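Substrate binding periplasmic protein (Ralstonia solanacearum, PDB 3LOP) binds leucine and probably serves as the periplasmic substrate-recognising component of a transport system. Local coordinates at residues A[10-15]-A[77-82]; A[251-256]-A[341-346]. All coordinates share one frame; numbering follows the deposited sequence.

Contact 1: A[10-15]-A[77-82]; sequences QSLPLS and LLTVVG. With LEU (leucine), chain B.
The side-chain amide of Gln10 is the flat group here, and it lies by the hydroxyl of Thr79. Its orientation in the model is doubtful, but the aliphatic part is clear: Gln10 CG comes 3.5 Å from Leu78 O and slants across Leu78 CB. Pro13 makes plain apolar packing on Val81, with Pro13 CD 3.6 Å from Val81 CB and its CG a little farther from the same atom. Val81 is shared between protein and ligand. Its CG1 is anti to the backbone N (chi1 175°) and reaches the bound leucine, 3.6 Å from the ligand N. The other branch, CG2, turns back to Pro13 CD and to Leu12 CB, the latter at 4.2 Å. Leu77 CD1 approaches Gln10 CA to 4.0 Å and lies near Ser11 N, a buried amide with no partner in the model. The Ser11 hydroxyl is held by Asp54 and Asn64. Leu25 of helix 19-38 packs on Thr79 and Val81. Gly82 N lies 2.9 Å from the N of the bound leucine. The ligand is hydrogen-bonded to Ala106 O, Gln18 and Arg285. Gly82 is also the N-cap residue of helix 83-91. Neighbouring parallel strands that end in loops at a ligand, in a sheet of order 2-1-3-4-5, are characteristic of the Rossmann-like lobe of a type I periplasmic binding protein.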
loop_
_atom_site.group_PDB
_atom_site.type_symbol
_atom_site.label_atom_id
_atom_site.label_comp_id
_atom_site.label_asym_id
_atom_site.label_seq_id
_atom_site.Cartn_x
_atom_site.Cartn_y
_atom_site.Cartn_z
ATOM N N GLN A 10 -14.036 -6.181 0.270
ATOM C CA GLN A 10 -13.030 -5.209 0.675
ATOM C C GLN A 10 -13.541 -4.428 1.873
ATOM O O GLN A 10 -14.708 -4.045 1.917
ATOM C CB GLN A 10 -12.750 -4.181 -0.427
ATOM C CG GLN A 10 -11.863 -4.612 -1.573
ATOM C CD GLN A 10 -11.509 -3.430 -2.457
ATOM O OE1 GLN A 10 -12.383 -2.663 -2.858
ATOM N NE2 GLN A 10 -10.226 -3.273 -2.761
ATOM N N SER A 11 -12.667 -4.209 2.849
ATOM C CA SER A 11 -13.002 -3.385 4.002
ATOM C C SER A 11 -11.877 -2.375 3.980
ATOM O O SER A 11 -10.708 -2.747 4.035
ATOM C CB SER A 11 -12.961 -4.166 5.319
ATOM O OG SER A 11 -13.299 -3.301 6.401
ATOM N N LEU A 12 -12.219 -1.101 3.857
ATOM C CA LEU A 12 -11.197 -0.075 3.821
ATOM C C LEU A 12 -11.786 1.285 4.155
ATOM O O LEU A 12 -13.007 1.441 4.250
ATOM C CB LEU A 12 -10.500 -0.064 2.450
ATOM C CG LEU A 12 -11.297 -0.497 1.219
ATOM C CD1 LEU A 12 -12.445 0.470 0.988
ATOM C CD2 LEU A 12 -10.386 -0.555 -0.002
ATOM N N PRO A 13 -10.923 2.288 4.357
ATOM C CA PRO A 13 -11.364 3.645 4.695
ATOM C C PRO A 13 -11.936 4.418 3.518
ATOM O O PRO A 13 -11.200 4.816 2.616
ATOM C CB PRO A 13 -10.091 4.302 5.236
ATOM C CG PRO A 13 -9.210 3.139 5.622
ATOM C CD PRO A 13 -9.466 2.163 4.524
ATOM N N LEU A 14 -13.246 4.636 3.535
ATOM C CA LEU A 14 -13.897 5.391 2.473
ATOM C C LEU A 14 -14.247 6.789 2.983
ATOM O O LEU A 14 -14.656 7.660 2.219
ATOM C CB LEU A 14 -15.136 4.645 1.968
ATOM C CG LEU A 14 -14.800 3.318 1.269
ATOM C CD1 LEU A 14 -16.078 2.583 0.905
ATOM C CD2 LEU A 14 -13.969 3.587 0.021
ATOM N N SER A 15 -14.068 6.992 4.286
ATOM C CA SER A 15 -14.305 8.286 4.918
ATOM C C SER A 15 -13.234 8.455 5.993
ATOM O O SER A 15 -12.558 7.491 6.361
ATOM C CB SER A 15 -15.708 8.349 5.539
ATOM O OG SER A 15 -15.867 7.398 6.572
ATOM N N LEU A 77 -10.692 -11.748 0.205
ATOM C CA LEU A 77 -10.717 -10.372 0.700
ATOM C C LEU A 77 -9.546 -9.631 0.046
ATOM O O LEU A 77 -8.459 -10.193 -0.098
ATOM C CB LEU A 77 -10.549 -10.368 2.225
ATOM C CG LEU A 77 -10.312 -9.043 2.960
ATOM C CD1 LEU A 77 -11.548 -8.153 2.875
ATOM C CD2 LEU A 77 -9.987 -9.343 4.413
ATOM N N LEU A 78 -9.766 -8.376 -0.342
ATOM C CA LEU A 78 -8.733 -7.572 -0.999
ATOM C C LEU A 78 -8.330 -6.282 -0.296
ATOM O O LEU A 78 -9.149 -5.616 0.335
ATOM C CB LEU A 78 -9.187 -7.173 -2.407
ATOM C CG LEU A 78 -9.137 -8.134 -3.589
ATOM C CD1 LEU A 78 -9.820 -7.478 -4.789
ATOM C CD2 LEU A 78 -7.688 -8.468 -3.922
ATOM N N THR A 79 -7.050 -5.950 -0.444
ATOM C CA THR A 79 -6.426 -4.717 0.042
ATOM C C THR A 79 -6.924 -3.991 1.293
ATOM O O THR A 79 -7.361 -2.840 1.215
ATOM C CB THR A 79 -6.407 -3.677 -1.097
ATOM O OG1 THR A 79 -7.750 -3.261 -1.387
ATOM C CG2 THR A 79 -5.806 -4.284 -2.360
ATOM N N VAL A 80 -6.843 -4.637 2.449
ATOM C CA VAL A 80 -7.254 -3.981 3.684
ATOM C C VAL A 80 -6.174 -2.954 4.028
ATOM O O VAL A 80 -4.978 -3.217 3.866
ATOM C CB VAL A 80 -7.403 -5.000 4.838
ATOM C CG1 VAL A 80 -7.624 -4.277 6.158
ATOM C CG2 VAL A 80 -8.576 -5.924 4.551
ATOM N N VAL A 81 -6.597 -1.785 4.494
ATOM C CA VAL A 81 -5.673 -0.707 4.836
ATOM C C VAL A 81 -5.366 -0.625 6.327
ATOM O O VAL A 81 -6.256 -0.778 7.164
ATOM C CB VAL A 81 -6.245 0.655 4.383
ATOM C CG1 VAL A 81 -5.347 1.793 4.854
ATOM C CG2 VAL A 81 -6.397 0.677 2.872
ATOM N N GLY A 82 -4.098 -0.381 6.648
ATOM C CA GLY A 82 -3.692 -0.247 8.034
ATOM C C GLY A 82 -3.012 -1.458 8.636
ATOM O O GLY A 82 -3.606 -2.533 8.729
HETATM N N LEU B . -1.960 0.544 4.984
HETATM C CA LEU B . -1.717 1.955 5.395
HETATM C C LEU B . -1.713 2.859 4.178
HETATM O O LEU B . -1.925 4.073 4.365
HETATM C CB LEU B . -0.377 2.048 6.104
HETATM C CG LEU B . -0.354 0.921 7.129
HETATM C CD1 LEU B . 0.975 0.312 7.200
HETATM C CD2 LEU B . -0.780 1.428 8.448
HETATM O OXT LEU B . -1.495 2.339 3.060
#

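Contact 2: A[251-256]-A[341-346]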
loop_
_atom_site.group_PDB
_atom_site.type_symbol
_atom_site.label_atom_id
_atom_site.label_comp_id
_atom_site.label_asym_id
_atom_site.label_seq_id
_atom_site.Cartn_x
_atom_site.Cartn_y
_atom_site.Cartn_z
ATOM N N ALA A 251 10.398 4.641 -2.554
ATOM C CA ALA A 251 10.745 3.330 -3.071
ATOM C C ALA A 251 9.548 2.851 -3.880
ATOM O O ALA A 251 8.428 2.799 -3.373
ATOM C CB ALA A 251 11.036 2.363 -1.927
ATOM N N LEU A 252 9.785 2.530 -5.145
ATOM C CA LEU A 252 8.732 2.052 -6.030
ATOM C C LEU A 252 8.539 0.553 -5.809
ATOM O O LEU A 252 9.491 -0.216 -5.943
ATOM C CB LEU A 252 9.131 2.299 -7.487
ATOM C CG LEU A 252 9.384 3.749 -7.912
ATOM C CD1 LEU A 252 10.140 3.786 -9.237
ATOM C CD2 LEU A 252 8.062 4.469 -8.022
ATOM N N VAL A 253 7.319 0.146 -5.466
ATOM C CA VAL A 253 7.016 -1.269 -5.248
ATOM C C VAL A 253 5.859 -1.706 -6.149
ATOM O O VAL A 253 5.388 -2.843 -6.084
ATOM C CB VAL A 253 6.664 -1.555 -3.768
ATOM C CG1 VAL A 253 7.857 -1.223 -2.888
ATOM C CG2 VAL A 253 5.444 -0.755 -3.343
HETATM N N MSE A 254 5.418 -0.780 -6.992
HETATM C CA MSE A 254 4.334 -1.008 -7.942
HETATM C C MSE A 254 4.698 -0.342 -9.265
HETATM O O MSE A 254 5.582 0.515 -9.310
HETATM C CB MSE A 254 3.039 -0.368 -7.435
HETATM C CG MSE A 254 2.279 -1.151 -6.382
HETATM SE SE MSE A 254 1.413 -2.698 -7.136
HETATM C CE MSE A 254 1.917 -3.992 -5.797
ATOM N N PRO A 255 4.035 -0.741 -10.363
ATOM C CA PRO A 255 4.331 -0.118 -11.656
ATOM C C PRO A 255 4.103 1.388 -11.483
ATOM O O PRO A 255 3.132 1.808 -10.851
ATOM C CB PRO A 255 3.306 -0.763 -12.582
ATOM C CG PRO A 255 3.193 -2.151 -12.020
ATOM C CD PRO A 255 3.137 -1.899 -10.526
ATOM N N ASN A 256 5.000 2.191 -12.043
ATOM C CA ASN A 256 4.930 3.644 -11.921
ATOM C C ASN A 256 3.916 4.295 -12.857
ATOM O O ASN A 256 4.056 4.221 -14.073
ATOM C CB ASN A 256 6.329 4.218 -12.178
ATOM C CG ASN A 256 6.388 5.728 -12.054
ATOM O OD1 ASN A 256 5.427 6.378 -11.652
ATOM N ND2 ASN A 256 7.540 6.294 -12.400
ATOM N N HIS A 341 8.983 -9.366 -5.938
ATOM C CA HIS A 341 10.338 -9.048 -5.507
ATOM C C HIS A 341 10.788 -7.721 -6.111
ATOM O O HIS A 341 11.944 -7.323 -5.963
ATOM C CB HIS A 341 11.305 -10.166 -5.917
ATOM C CG HIS A 341 11.299 -10.469 -7.383
ATOM N ND1 HIS A 341 11.516 -9.504 -8.341
ATOM C CD2 HIS A 341 11.123 -11.632 -8.052
ATOM C CE1 HIS A 341 11.476 -10.061 -9.538
ATOM N NE2 HIS A 341 11.239 -11.351 -9.392
ATOM N N TYR A 342 9.867 -7.030 -6.779
ATOM C CA TYR A 342 10.185 -5.754 -7.411
ATOM C C TYR A 342 10.279 -4.570 -6.460
ATOM O O TYR A 342 9.377 -4.316 -5.659
ATOM C CB TYR A 342 9.147 -5.408 -8.483
ATOM C CG TYR A 342 9.325 -4.013 -9.043
ATOM C CD1 TYR A 342 10.371 -3.721 -9.918
ATOM C CD2 TYR A 342 8.483 -2.972 -8.650
ATOM C CE1 TYR A 342 10.576 -2.425 -10.385
ATOM C CE2 TYR A 342 8.680 -1.672 -9.108
ATOM C CZ TYR A 342 9.729 -1.407 -9.974
ATOM O OH TYR A 342 9.936 -0.122 -10.418
ATOM N N ILE A 343 11.380 -3.836 -6.566
ATOM C CA ILE A 343 11.573 -2.636 -5.770
ATOM C C ILE A 343 12.712 -1.806 -6.341
ATOM O O ILE A 343 13.815 -2.305 -6.579
ATOM C CB ILE A 343 11.846 -2.945 -4.277
ATOM C CG1 ILE A 343 12.024 -1.626 -3.519
ATOM C CG2 ILE A 343 13.070 -3.839 -4.125
ATOM C CD1 ILE A 343 12.100 -1.782 -2.017
ATOM N N GLU A 344 12.420 -0.538 -6.589
ATOM C CA GLU A 344 13.408 0.386 -7.123
ATOM C C GLU A 344 13.214 1.711 -6.411
ATOM O O GLU A 344 12.168 1.955 -5.812
ATOM C CB GLU A 344 13.215 0.585 -8.633
ATOM C CG GLU A 344 13.378 -0.679 -9.465
ATOM C CD GLU A 344 13.235 -0.422 -10.958
ATOM O OE1 GLU A 344 12.244 0.221 -11.364
ATOM O OE2 GLU A 344 14.112 -0.869 -11.728
ATOM N N LEU A 345 14.227 2.563 -6.457
ATOM C CA LEU A 345 14.108 3.862 -5.820
ATOM C C LEU A 345 13.596 4.859 -6.845
ATOM O O LEU A 345 13.782 4.681 -8.055
ATOM C CB LEU A 345 15.459 4.313 -5.259
ATOM C CG LEU A 345 16.004 3.467 -4.103
ATOM C CD1 LEU A 345 17.356 4.007 -3.664
ATOM C CD2 LEU A 345 15.024 3.488 -2.935
ATOM N N GLY A 346 12.931 5.897 -6.354
ATOM C CA GLY A 346 12.391 6.917 -7.229
ATOM C C GLY A 346 12.427 8.272 -6.559
ATOM O O GLY A 346 12.741 8.381 -5.372
HETATM O O HOH W 1 6.868 -5.066 -5.291
HETATM O O HOH W 2 7.801 1.279 -10.900
#
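Leu252 O is gripped by two groups of the 341-346 segment. Glu344 N donates to it at 3.0 Å, in the carbonyl plane, and Ile343 CA makes a CA-H...O contact at 3.2 Å. The return bond, Leu252 N to Glu344 O, is short at 2.5 Å and runs nearly along the C=O axis. These two bonds make Leu252 and Glu344 an antiparallel hydrogen-bonded pair. Beyond it, Tyr342 has its ring CG anti to the backbone N (chi1 173°). The ring lies alongside the Leu252 side chain, and its edge meets the backbone at Val253 C. Tyr342 OH donates to Glu344 OE1 at 2.5 Å, on the anti side of the carboxylate and 34° out of its plane. Water 2 donates to both Tyr342 OH and Met254 O; water 1 likewise joins Val253 O to Tyr342 O. The segments thus stay linked through water where the strand pairing stops. Ala251 and Leu345 lie on the sheet face packed by Met132 of helix 125-138. Leu252 touches Phe284 of helix 284-303 and the side chains of strand 354-356, the third strand of this small antiparallel sheet.

Overall arrangement
Contact 1 is fully buried, whereas contact 2 is only partly so. They lie on opposite sides of the chain's centre, with centres about 22 Å apart and nearest atoms about 8 Å apart, and share no strand. Contact 1 joins neighbours in a parallel sheet and relies mainly on apolar packing that leads to the leucine pocket. Contact 2 joins antiparallel strands by main-chain bonds, and by bridging waters in the loop beyond them. Helix 284-303 touches both, at Leu78 and Thr79 in contact 1 and at Leu252 and Met254, a selenomethionine, in contact 2. Val253 and Met254 also pack on Ala123 and Lys122, consistent with a place near the crossovers between lobes in this family.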